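RNA methyltransferase, TrmH family (Porphyromonas gingivalis, PDB 2I6D) probably methylates RNA, as a knotted methyltransferase of the TrmH (SpoU) family with an MRM3-like, probably RNA-binding domain beside its SPOUT-type catalytic domain. Local coordinates at residues P99-D113 against G128-D140. Numbering follows the deposited sequence.
With ACY (acetic acid), chain B.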
loop_
_atom_site.group_PDB
_atom_site.type_symbol
_atom_site.label_atom_id
_atom_site.label_comp_id
_atom_site.label_asym_id
_atom_site.label_seq_id
_atom_site.Cartn_x
_atom_site.Cartn_y
_atom_site.Cartn_z
ATOM N N PRO A 99 -11.254 1.798 -9.010
ATOM C CA PRO A 99 -9.853 1.761 -9.445
ATOM C C PRO A 99 -9.626 2.727 -10.607
ATOM O O PRO A 99 -10.466 2.826 -11.508
ATOM C CB PRO A 99 -9.674 0.322 -9.931
ATOM C CG PRO A 99 -11.038 -0.161 -10.241
ATOM C CD PRO A 99 -11.937 0.514 -9.244
ATOM N N VAL A 100 -8.484 3.404 -10.576
ATOM C CA VAL A 100 -8.130 4.414 -11.536
ATOM C C VAL A 100 -6.783 3.985 -12.143
ATOM O O VAL A 100 -5.904 3.470 -11.418
ATOM C CB VAL A 100 -8.032 5.812 -10.819
ATOM C CG1 VAL A 100 -7.228 6.819 -11.633
ATOM C CG2 VAL A 100 -9.440 6.354 -10.488
ATOM N N VAL A 101 -6.643 4.137 -13.461
ATOM C CA VAL A 101 -5.328 3.962 -14.125
ATOM C C VAL A 101 -4.777 5.342 -14.463
ATOM O O VAL A 101 -5.368 6.057 -15.257
ATOM C CB VAL A 101 -5.387 3.111 -15.442
ATOM C CG1 VAL A 101 -3.956 2.890 -16.023
ATOM C CG2 VAL A 101 -6.049 1.755 -15.220
ATOM N N GLU A 102 -3.645 5.733 -13.865
ATOM C CA GLU A 102 -2.993 6.989 -14.263
ATOM C C GLU A 102 -1.524 6.621 -14.338
ATOM O O GLU A 102 -0.888 6.434 -13.314
ATOM C CB GLU A 102 -3.228 8.132 -13.255
ATOM C CG GLU A 102 -4.691 8.620 -13.229
ATOM C CD GLU A 102 -5.040 9.624 -12.118
ATOM O OE1 GLU A 102 -5.894 10.502 -12.411
ATOM O OE2 GLU A 102 -4.505 9.525 -10.974
ATOM N N GLY A 103 -1.018 6.461 -15.556
ATOM C CA GLY A 103 0.305 5.904 -15.763
ATOM C C GLY A 103 0.392 4.432 -15.383
ATOM O O GLY A 103 -0.632 3.732 -15.226
ATOM N N LEU A 104 1.624 3.954 -15.225
ATOM C CA LEU A 104 1.847 2.587 -14.841
ATOM C C LEU A 104 1.185 2.343 -13.480
ATOM O O LEU A 104 1.438 3.080 -12.499
ATOM C CB LEU A 104 3.355 2.322 -14.751
ATOM C CG LEU A 104 3.740 0.974 -14.155
ATOM C CD1 LEU A 104 3.118 -0.180 -15.039
ATOM C CD2 LEU A 104 5.287 0.898 -14.087
ATOM N N THR A 105 0.363 1.303 -13.446
ATOM C CA THR A 105 -0.486 0.983 -12.314
ATOM C C THR A 105 -0.221 -0.466 -11.945
ATOM O O THR A 105 -0.293 -1.351 -12.805
ATOM C CB THR A 105 -1.956 1.169 -12.726
ATOM O OG1 THR A 105 -2.157 2.544 -13.090
ATOM C CG2 THR A 105 -2.930 0.781 -11.580
ATOM N N LEU A 106 0.094 -0.710 -10.672
ATOM C CA LEU A 106 0.369 -2.052 -10.194
ATOM C C LEU A 106 -0.890 -2.718 -9.713
ATOM O O LEU A 106 -1.765 -2.062 -9.104
ATOM C CB LEU A 106 1.396 -2.038 -9.049
ATOM C CG LEU A 106 2.678 -1.300 -9.354
ATOM C CD1 LEU A 106 3.581 -1.461 -8.113
ATOM C CD2 LEU A 106 3.326 -1.858 -10.643
ATOM N N LEU A 107 -1.014 -4.007 -10.030
ATOM C CA LEU A 107 -2.041 -4.817 -9.420
ATOM C C LEU A 107 -1.360 -5.975 -8.699
ATOM O O LEU A 107 -0.597 -6.727 -9.298
ATOM C CB LEU A 107 -3.043 -5.339 -10.461
ATOM C CG LEU A 107 -4.291 -6.091 -9.947
ATOM C CD1 LEU A 107 -3.982 -7.495 -9.485
ATOM C CD2 LEU A 107 -4.999 -5.375 -8.855
ATOM N N LEU A 108 -1.642 -6.102 -7.415
ATOM C CA LEU A 108 -1.090 -7.184 -6.606
ATOM C C LEU A 108 -2.155 -8.254 -6.491
ATOM O O LEU A 108 -3.167 -8.060 -5.810
ATOM C CB LEU A 108 -0.712 -6.674 -5.217
ATOM C CG LEU A 108 0.219 -5.457 -5.190
ATOM C CD1 LEU A 108 0.747 -5.320 -3.770
ATOM C CD2 LEU A 108 1.377 -5.604 -6.215
ATOM N N ASP A 109 -1.935 -9.386 -7.161
ATOM C CA ASP A 109 -2.920 -10.504 -7.168
ATOM C C ASP A 109 -2.534 -11.531 -6.101
ATOM O O ASP A 109 -1.665 -12.370 -6.361
ATOM C CB ASP A 109 -2.912 -11.207 -8.546
ATOM C CG ASP A 109 -3.866 -12.400 -8.624
ATOM O OD1 ASP A 109 -4.873 -12.425 -7.885
ATOM O OD2 ASP A 109 -3.636 -13.317 -9.462
ATOM N N GLY A 110 -3.159 -11.478 -4.926
ATOM C CA GLY A 110 -2.903 -12.477 -3.876
ATOM C C GLY A 110 -1.516 -12.371 -3.256
ATOM O O GLY A 110 -0.913 -13.379 -2.875
ATOM N N VAL A 111 -1.021 -11.140 -3.122
ATOM C CA VAL A 111 0.266 -10.880 -2.473
ATOM C C VAL A 111 -0.062 -10.705 -0.986
ATOM O O VAL A 111 -0.409 -9.603 -0.517
ATOM C CB VAL A 111 0.974 -9.653 -3.064
ATOM C CG1 VAL A 111 2.288 -9.362 -2.297
ATOM C CG2 VAL A 111 1.300 -9.899 -4.530
ATOM N N GLN A 112 0.003 -11.820 -0.265
ATOM C CA GLN A 112 -0.528 -11.891 1.097
ATOM C C GLN A 112 0.426 -11.329 2.129
ATOM O O GLN A 112 0.000 -10.867 3.176
ATOM C CB GLN A 112 -0.912 -13.326 1.471
ATOM C CG GLN A 112 -1.577 -14.055 0.331
ATOM C CD GLN A 112 -2.539 -15.119 0.777
ATOM O OE1 GLN A 112 -2.304 -15.818 1.774
ATOM N NE2 GLN A 112 -3.647 -15.251 0.044
ATOM N N ASP A 113 1.715 -11.372 1.852
ATOM C CA ASP A 113 2.681 -11.021 2.877
ATOM C C ASP A 113 2.730 -9.508 3.112
ATOM O O ASP A 113 2.993 -8.747 2.190
ATOM C CB ASP A 113 4.065 -11.546 2.513
ATOM C CG ASP A 113 5.092 -11.244 3.596
ATOM O OD1 ASP A 113 5.035 -11.877 4.650
ATOM O OD2 ASP A 113 5.932 -10.351 3.396
ATOM N N GLY A 128 7.533 6.647 -8.539
ATOM C CA GLY A 128 6.465 7.612 -8.868
ATOM C C GLY A 128 5.204 6.943 -9.416
ATOM O O GLY A 128 4.418 7.581 -10.139
ATOM N N ILE A 129 5.007 5.659 -9.090
ATOM C CA ILE A 129 3.743 4.981 -9.369
ATOM C C ILE A 129 2.603 5.660 -8.591
ATOM O O ILE A 129 2.723 5.901 -7.391
ATOM C CB ILE A 129 3.804 3.466 -8.939
ATOM C CG1 ILE A 129 4.849 2.692 -9.767
ATOM C CG2 ILE A 129 2.383 2.812 -8.922
ATOM C CD1 ILE A 129 4.357 1.886 -10.895
ATOM N N ARG A 130 1.520 6.021 -9.260
ATOM C CA ARG A 130 0.452 6.746 -8.567
ATOM C C ARG A 130 -0.649 5.892 -7.996
ATOM O O ARG A 130 -1.405 6.356 -7.113
ATOM C CB ARG A 130 -0.145 7.799 -9.502
ATOM C CG ARG A 130 0.878 8.929 -9.770
ATOM C CD ARG A 130 0.606 9.589 -11.076
ATOM N NE ARG A 130 -0.650 10.330 -11.055
ATOM C CZ ARG A 130 -0.877 11.397 -11.803
ATOM N NH1 ARG A 130 0.086 11.836 -12.601
ATOM N NH2 ARG A 130 -2.043 12.031 -11.741
ATOM N N HIS A 131 -0.769 4.660 -8.496
ATOM C CA HIS A 131 -1.885 3.791 -8.093
ATOM C C HIS A 131 -1.439 2.391 -7.940
ATOM O O HIS A 131 -0.723 1.866 -8.799
ATOM C CB HIS A 131 -3.052 3.821 -9.123
ATOM C CG HIS A 131 -3.733 5.142 -9.193
ATOM N ND1 HIS A 131 -4.744 5.496 -8.333
ATOM C CD2 HIS A 131 -3.499 6.225 -9.971
ATOM C CE1 HIS A 131 -5.127 6.736 -8.595
ATOM N NE2 HIS A 131 -4.389 7.200 -9.586
ATOM N N VAL A 132 -1.871 1.779 -6.840
ATOM C CA VAL A 132 -1.564 0.361 -6.571
ATOM C C VAL A 132 -2.900 -0.274 -6.208
ATOM O O VAL A 132 -3.576 0.130 -5.241
ATOM C CB VAL A 132 -0.517 0.145 -5.425
ATOM C CG1 VAL A 132 -0.400 -1.341 -5.058
ATOM C CG2 VAL A 132 0.872 0.708 -5.812
ATOM N N TRP A 133 -3.290 -1.271 -6.989
ATOM C CA TRP A 133 -4.526 -1.960 -6.731
ATOM C C TRP A 133 -4.240 -3.272 -6.036
ATOM O O TRP A 133 -3.201 -3.897 -6.282
ATOM C CB TRP A 133 -5.267 -2.275 -8.044
ATOM C CG TRP A 133 -5.587 -1.116 -8.950
ATOM C CD1 TRP A 133 -5.593 0.229 -8.651
ATOM C CD2 TRP A 133 -6.026 -1.244 -10.278
ATOM N NE1 TRP A 133 -5.972 0.944 -9.772
ATOM C CE2 TRP A 133 -6.236 0.054 -10.787
ATOM C CE3 TRP A 133 -6.229 -2.351 -11.118
ATOM C CZ2 TRP A 133 -6.647 0.282 -12.105
ATOM C CZ3 TRP A 133 -6.647 -2.127 -12.438
ATOM C CH2 TRP A 133 -6.865 -0.807 -12.907
ATOM N N LEU A 134 -5.156 -3.698 -5.182
ATOM C CA LEU A 134 -4.949 -4.904 -4.386
ATOM C C LEU A 134 -6.046 -5.919 -4.669
ATOM O O LEU A 134 -7.240 -5.690 -4.406
ATOM C CB LEU A 134 -4.877 -4.543 -2.888
ATOM C CG LEU A 134 -3.691 -3.600 -2.735
ATOM C CD1 LEU A 134 -4.045 -2.253 -2.092
ATOM C CD2 LEU A 134 -2.459 -4.257 -2.143
ATOM N N GLY A 135 -5.661 -7.047 -5.237
ATOM C CA GLY A 135 -6.656 -8.053 -5.586
ATOM C C GLY A 135 -6.930 -9.030 -4.471
ATOM O O GLY A 135 -6.464 -8.852 -3.345
ATOM N N THR A 136 -7.661 -10.087 -4.823
ATOM C CA THR A 136 -8.100 -11.134 -3.929
ATOM C C THR A 136 -6.975 -11.673 -3.062
ATOM O O THR A 136 -5.990 -12.183 -3.577
ATOM C CB THR A 136 -8.698 -12.321 -4.756
ATOM O OG1 THR A 136 -9.821 -11.854 -5.513
ATOM C CG2 THR A 136 -9.137 -13.497 -3.855
ATOM N N GLY A 137 -7.128 -11.552 -1.752
ATOM C CA GLY A 137 -6.214 -12.200 -0.836
ATOM C C GLY A 137 -4.941 -11.416 -0.547
ATOM O O GLY A 137 -4.104 -11.884 0.211
ATOM N N SER A 138 -4.796 -10.232 -1.118
ATOM C CA SER A 138 -3.626 -9.379 -0.808
ATOM C C SER A 138 -3.712 -8.762 0.596
ATOM O O SER A 138 -4.795 -8.651 1.175
ATOM C CB SER A 138 -3.440 -8.308 -1.878
ATOM O OG SER A 138 -3.057 -8.926 -3.101
ATOM N N ALA A 139 -2.562 -8.430 1.169
ATOM C CA ALA A 139 -2.498 -7.854 2.522
ATOM C C ALA A 139 -3.279 -6.546 2.598
ATOM O O ALA A 139 -3.427 -5.851 1.594
ATOM C CB ALA A 139 -1.037 -7.638 2.945
ATOM N N ASP A 140 -3.790 -6.224 3.782
ATOM C CA ASP A 140 -4.534 -4.983 4.001
ATOM C C ASP A 140 -3.530 -3.820 4.148
ATOM O O ASP A 140 -2.796 -3.775 5.130
ATOM C CB ASP A 140 -5.407 -5.123 5.275
ATOM C CG ASP A 140 -6.267 -3.888 5.572
ATOM O OD1 ASP A 140 -6.156 -2.847 4.897
ATOM O OD2 ASP A 140 -7.086 -3.969 6.504
HETATM C C ACY B . 3.509 -13.152 -1.235
HETATM O O ACY B . 3.422 -12.107 -0.625
HETATM O OXT ACY B . 4.552 -13.577 -1.856
HETATM C CH3 ACY B . 2.234 -13.924 -1.212
HETATM O O HOH W 1 -7.380 3.698 -7.994
HETATM O O HOH W 2 1.573 5.781 -12.300
HETATM O O HOH W 3 -6.901 -10.918 -7.542
HETATM O O HOH W 4 -5.344 -14.396 -5.920
#
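Strands 104-109 and 131-134 run parallel, their axes approaching to 4.7 Å at 20°, with Leu106-Leu108 in register with Val132-Leu134 through backbone bonds that include Trp133 N to Leu106 O. Connected by helix 114-127, they form a beta-alpha-beta unit in the parallel sheet of the SpoU methylase domain. On one face of the sheet the Trp133 indole lies between Thr105 CG2 and Pro99 CB, each making a CH-pi contact with an opposite face of the five-membered ring. With Thr105 CG2 anti to the backbone N, the hydroxyl turns instead to Gly103 O. The indole NE1 gives a bent bond (137°) to Val100 O, 3.0 Å away. Beside it His131 NE2 meets Glu102 OE2 at 2.7 Å, nearly straight and in the imidazole plane but from above the carboxylate plane, while Val100 CG1 covers a ring face. On the opposite face of the sheet Leu108 CD1 meets Leu134 CD2 and Leu106 packs against Val132; at the strand start Ile129 CD1 presses tightly on Leu104 CG (3.4 Å). From the turn after strand 131-134, Ser138 OG donates to Leu108 O (2.8 Å) and accepts from Val111 N (3.0 Å); Gly135 N reaches that carbonyl from its opposite face. Glu102 OE2 thus serves His131 and, in a long salt bridge, Arg130 NH2, whereas one serine hydroxyl joins its turn to strand 104-109 and the loop at Val111.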